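Putative acyl-CoA thioester hydrolase (Yersinia pestis KIM10+, PDB 5DM5) probably hydrolyses the thioester bond of acyl-CoA molecules, as a hexameric thioesterase built on the hot-dog fold. Local coordinates at residues I100-W105 with A123-V128. Numbering follows the deposited sequence.
Sequences INIEVW and AVFTYV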
ATOM      1  N   ILE B 100      19.480 -15.752 -15.549  1.00 45.37           N
ATOM      2  CA  ILE B 100      20.145 -15.204 -14.364  1.00 45.88           C
ATOM      3  C   ILE B 100      19.829 -15.955 -13.082  1.00 41.53           C
ATOM      4  O   ILE B 100      18.668 -16.089 -12.727  1.00 43.25           O
ATOM      5  CB  ILE B 100      19.765 -13.710 -14.148  1.00 48.46           C
ATOM      6  CG1 ILE B 100      20.278 -12.852 -15.308  1.00 52.86           C
ATOM      7  CG2 ILE B 100      20.338 -13.183 -12.848  1.00 46.79           C
ATOM      8  CD1 ILE B 100      19.958 -11.389 -15.174  1.00 62.46           C
ATOM      9  N   ASN B 101      20.867 -16.375 -12.362  1.00 40.33           N
ATOM     10  CA  ASN B 101      20.701 -17.071 -11.100  1.00 40.87           C
ATOM     11  C   ASN B 101      20.590 -16.045  -9.987  1.00 43.42           C
ATOM     12  O   ASN B 101      21.516 -15.274  -9.763  1.00 47.10           O
ATOM     13  CB  ASN B 101      21.882 -17.998 -10.822  1.00 41.96           C
ATOM     14  CG  ASN B 101      21.650 -18.902  -9.614  1.00 46.57           C
ATOM     15  OD1 ASN B 101      20.972 -19.928  -9.707  1.00 46.79           O
ATOM     16  ND2 ASN B 101      22.135 -18.472  -8.458  1.00 62.98           N
ATOM     17  N   ILE B 102      19.489 -16.107  -9.243  1.00 45.55           N
ATOM     18  CA  ILE B 102      19.143 -15.125  -8.216  1.00 42.83           C
ATOM     19  C   ILE B 102      19.132 -15.730  -6.833  1.00 43.52           C
ATOM     20  O   ILE B 102      18.496 -16.760  -6.606  1.00 48.39           O
ATOM     21  CB  ILE B 102      17.765 -14.495  -8.496  1.00 42.92           C
ATOM     22  CG1 ILE B 102      17.805 -13.765  -9.843  1.00 48.91           C
ATOM     23  CG2 ILE B 102      17.386 -13.524  -7.400  1.00 41.75           C
ATOM     24  CD1 ILE B 102      16.501 -13.111 -10.267  1.00 43.99           C
ATOM     25  N   GLU B 103      19.782 -15.030  -5.908  1.00 42.02           N
ATOM     26  CA  GLU B 103      19.970 -15.488  -4.540  1.00 45.14           C
ATOM     27  C   GLU B 103      19.314 -14.558  -3.526  1.00 42.07           C
ATOM     28  O   GLU B 103      19.525 -13.359  -3.577  1.00 45.24           O
ATOM     29  CB  GLU B 103      21.480 -15.522  -4.261  1.00 54.00           C
ATOM     30  CG  GLU B 103      22.328 -16.303  -5.291  1.00 61.99           C
ATOM     31  CD  GLU B 103      23.830 -16.259  -4.997  1.00 52.36           C
ATOM     32  OE1 GLU B 103      24.240 -15.657  -3.981  1.00 55.65           O
ATOM     33  OE2 GLU B 103      24.606 -16.822  -5.789  1.00 57.02           O
ATOM     34  N   VAL B 104      18.616 -15.098  -2.536  1.00 39.11           N
ATOM     35  CA  VAL B 104      17.997 -14.264  -1.509  1.00 38.92           C
ATOM     36  C   VAL B 104      18.529 -14.697  -0.171  1.00 42.70           C
ATOM     37  O   VAL B 104      18.258 -15.812   0.292  1.00 46.19           O
ATOM     38  CB  VAL B 104      16.456 -14.349  -1.494  1.00 35.14           C
ATOM     39  CG1 VAL B 104      15.904 -13.558  -0.336  1.00 33.97           C
ATOM     40  CG2 VAL B 104      15.896 -13.811  -2.758  1.00 34.13           C
ATOM     41  N   TRP B 105      19.265 -13.783   0.447  1.00 43.63           N
ATOM     42  CA  TRP B 105      19.942 -14.007   1.710  1.00 46.15           C
ATOM     43  C   TRP B 105      19.330 -13.122   2.772  1.00 44.21           C
ATOM     44  O   TRP B 105      18.768 -12.103   2.438  1.00 49.01           O
ATOM     45  CB  TRP B 105      21.439 -13.693   1.576  1.00 52.74           C
ATOM     46  CG  TRP B 105      22.229 -14.566   0.591  1.00 50.98           C
ATOM     47  CD1 TRP B 105      22.179 -14.509  -0.781  1.00 49.72           C
ATOM     48  CD2 TRP B 105      23.189 -15.592   0.907  1.00 49.24           C
ATOM     49  NE1 TRP B 105      23.035 -15.435  -1.326  1.00 48.73           N
ATOM     50  CE2 TRP B 105      23.662 -16.115  -0.315  1.00 50.53           C
ATOM     51  CE3 TRP B 105      23.685 -16.123   2.103  1.00 47.90           C
ATOM     52  CZ2 TRP B 105      24.606 -17.140  -0.374  1.00 55.59           C
ATOM     53  CZ3 TRP B 105      24.617 -17.140   2.038  1.00 47.46           C
ATOM     54  CH2 TRP B 105      25.068 -17.637   0.811  1.00 51.69           C
ATOM     55  N   ALA B 123      16.798 -19.185  -7.070  1.00 39.05           N
ATOM     56  CA  ALA B 123      16.113 -19.693  -8.251  1.00 38.24           C
ATOM     57  C   ALA B 123      16.805 -19.232  -9.519  1.00 39.52           C
ATOM     58  O   ALA B 123      17.652 -18.353  -9.473  1.00 40.97           O
ATOM     59  CB  ALA B 123      14.675 -19.259  -8.249  1.00 40.27           C
ATOM     60  N   VAL B 124      16.456 -19.830 -10.651  1.00 38.51           N
ATOM     61  CA  VAL B 124      17.080 -19.441 -11.904  1.00 38.75           C
ATOM     62  C   VAL B 124      16.048 -18.825 -12.847  1.00 38.22           C
ATOM     63  O   VAL B 124      15.255 -19.497 -13.494  1.00 36.63           O
ATOM     64  CB  VAL B 124      17.768 -20.637 -12.569  1.00 42.88           C
ATOM     65  CG1 VAL B 124      18.440 -20.211 -13.859  1.00 36.21           C
ATOM     66  CG2 VAL B 124      18.788 -21.242 -11.613  1.00 44.90           C
ATOM     67  N   PHE B 125      16.133 -17.510 -12.944  1.00 35.96           N
ATOM     68  CA  PHE B 125      15.179 -16.695 -13.664  1.00 36.36           C
ATOM     69  C   PHE B 125      15.500 -16.451 -15.115  1.00 38.83           C
ATOM     70  O   PHE B 125      16.651 -16.256 -15.454  1.00 42.77           O
ATOM     71  CB  PHE B 125      15.074 -15.368 -12.940  1.00 41.82           C
ATOM     72  CG  PHE B 125      14.146 -15.408 -11.787  1.00 39.31           C
ATOM     73  CD1 PHE B 125      14.427 -16.189 -10.696  1.00 34.58           C
ATOM     74  CD2 PHE B 125      12.996 -14.648 -11.794  1.00 36.83           C
ATOM     75  CE1 PHE B 125      13.574 -16.234  -9.654  1.00 36.63           C
ATOM     76  CE2 PHE B 125      12.145 -14.681 -10.742  1.00 36.19           C
ATOM     77  CZ  PHE B 125      12.429 -15.475  -9.668  1.00 35.91           C
ATOM     78  N   THR B 126      14.482 -16.411 -15.972  1.00 37.41           N
ATOM     79  CA  THR B 126      14.734 -16.184 -17.398  1.00 38.36           C
ATOM     80  C   THR B 126      13.949 -14.991 -17.919  1.00 40.15           C
ATOM     81  O   THR B 126      12.698 -15.024 -17.945  1.00 40.35           O
ATOM     82  CB  THR B 126      14.330 -17.400 -18.253  1.00 39.19           C
ATOM     83  OG1 THR B 126      14.874 -18.612 -17.705  1.00 43.20           O
ATOM     84  CG2 THR B 126      14.781 -17.202 -19.679  1.00 35.24           C
ATOM     85  N   TYR B 127      14.689 -13.963 -18.355  1.00 43.90           N
ATOM     86  CA  TYR B 127      14.113 -12.702 -18.866  1.00 44.06           C
ATOM     87  C   TYR B 127      14.429 -12.568 -20.340  1.00 42.62           C
ATOM     88  O   TYR B 127      15.348 -13.217 -20.841  1.00 45.88           O
ATOM     89  CB  TYR B 127      14.667 -11.454 -18.160  1.00 44.13           C
ATOM     90  CG  TYR B 127      14.464 -11.370 -16.673  1.00 38.38           C
ATOM     91  CD1 TYR B 127      13.446 -10.620 -16.124  1.00 35.66           C
ATOM     92  CD2 TYR B 127      15.332 -12.017 -15.819  1.00 37.64           C
ATOM     93  CE1 TYR B 127      13.285 -10.544 -14.766  1.00 35.14           C
ATOM     94  CE2 TYR B 127      15.179 -11.950 -14.474  1.00 37.49           C
ATOM     95  CZ  TYR B 127      14.159 -11.216 -13.941  1.00 36.40           C
ATOM     96  OH  TYR B 127      14.028 -11.168 -12.565  1.00 36.87           O
ATOM     97  N   VAL B 128      13.722 -11.677 -21.023  1.00 40.52           N
ATOM     98  CA  VAL B 128      13.950 -11.475 -22.451  1.00 45.80           C
ATOM     99  C   VAL B 128      13.929 -10.014 -22.955  1.00 50.42           C
ATOM    100  O   VAL B 128      12.929  -9.325 -22.772  1.00 51.86           O
ATOM    101  CB  VAL B 128      12.897 -12.268 -23.233  1.00 45.25           C
ATOM    102  CG1 VAL B 128      12.884 -11.854 -24.694  1.00 51.31           C
ATOM    103  CG2 VAL B 128      13.143 -13.765 -23.088  1.00 44.03           C
TER
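Ala123 exchanges two backbone hydrogen bonds with Ile102, Ala123 N to Ile102 O at 3.0 Å and Ile102 N to Ala123 O at 2.9 Å. Val124 follows as a non-hydrogen-bonded antiparallel pair with Asn101. Here CG2 of Val124 is in plain van der Waals contact with the amide end of Asn101, which is turned back toward Val124 with CG anti to the backbone N (chi1 -171°), and the two side chains meet aslant. Phe125 restores the hydrogen-bonded pattern opposite Ile100: Ile100 N to Phe125 O is 2.9 Å, and the return bond from Phe125 N to Ile100 O is also 2.9 Å. On the Ala123 and Phe125 side of the sheet, CD1 of Ile102 sits over one face of the Phe125 ring, 4.0 Å from its centroid, a CH-pi contact in which the side chains run roughly perpendicular. Tyr127 OH lies 3.9 Å from Ile102 CD1, and that hydroxyl is hydrogen-bonded to Asp49 O of helix 43-60. The pairing belongs to the hairpin of strands 97-106 and 118-129, central in the antiparallel hot-dog sheet between strands 83-93 and 64-74. Met45 of a second subunit adds a contact to Phe125 at the subunit interface. Within the chain, Met48 of helix 43-60 packs on Ile102, Ala123 and Phe125, where the sheet wraps around the helix as in the hot-dog fold.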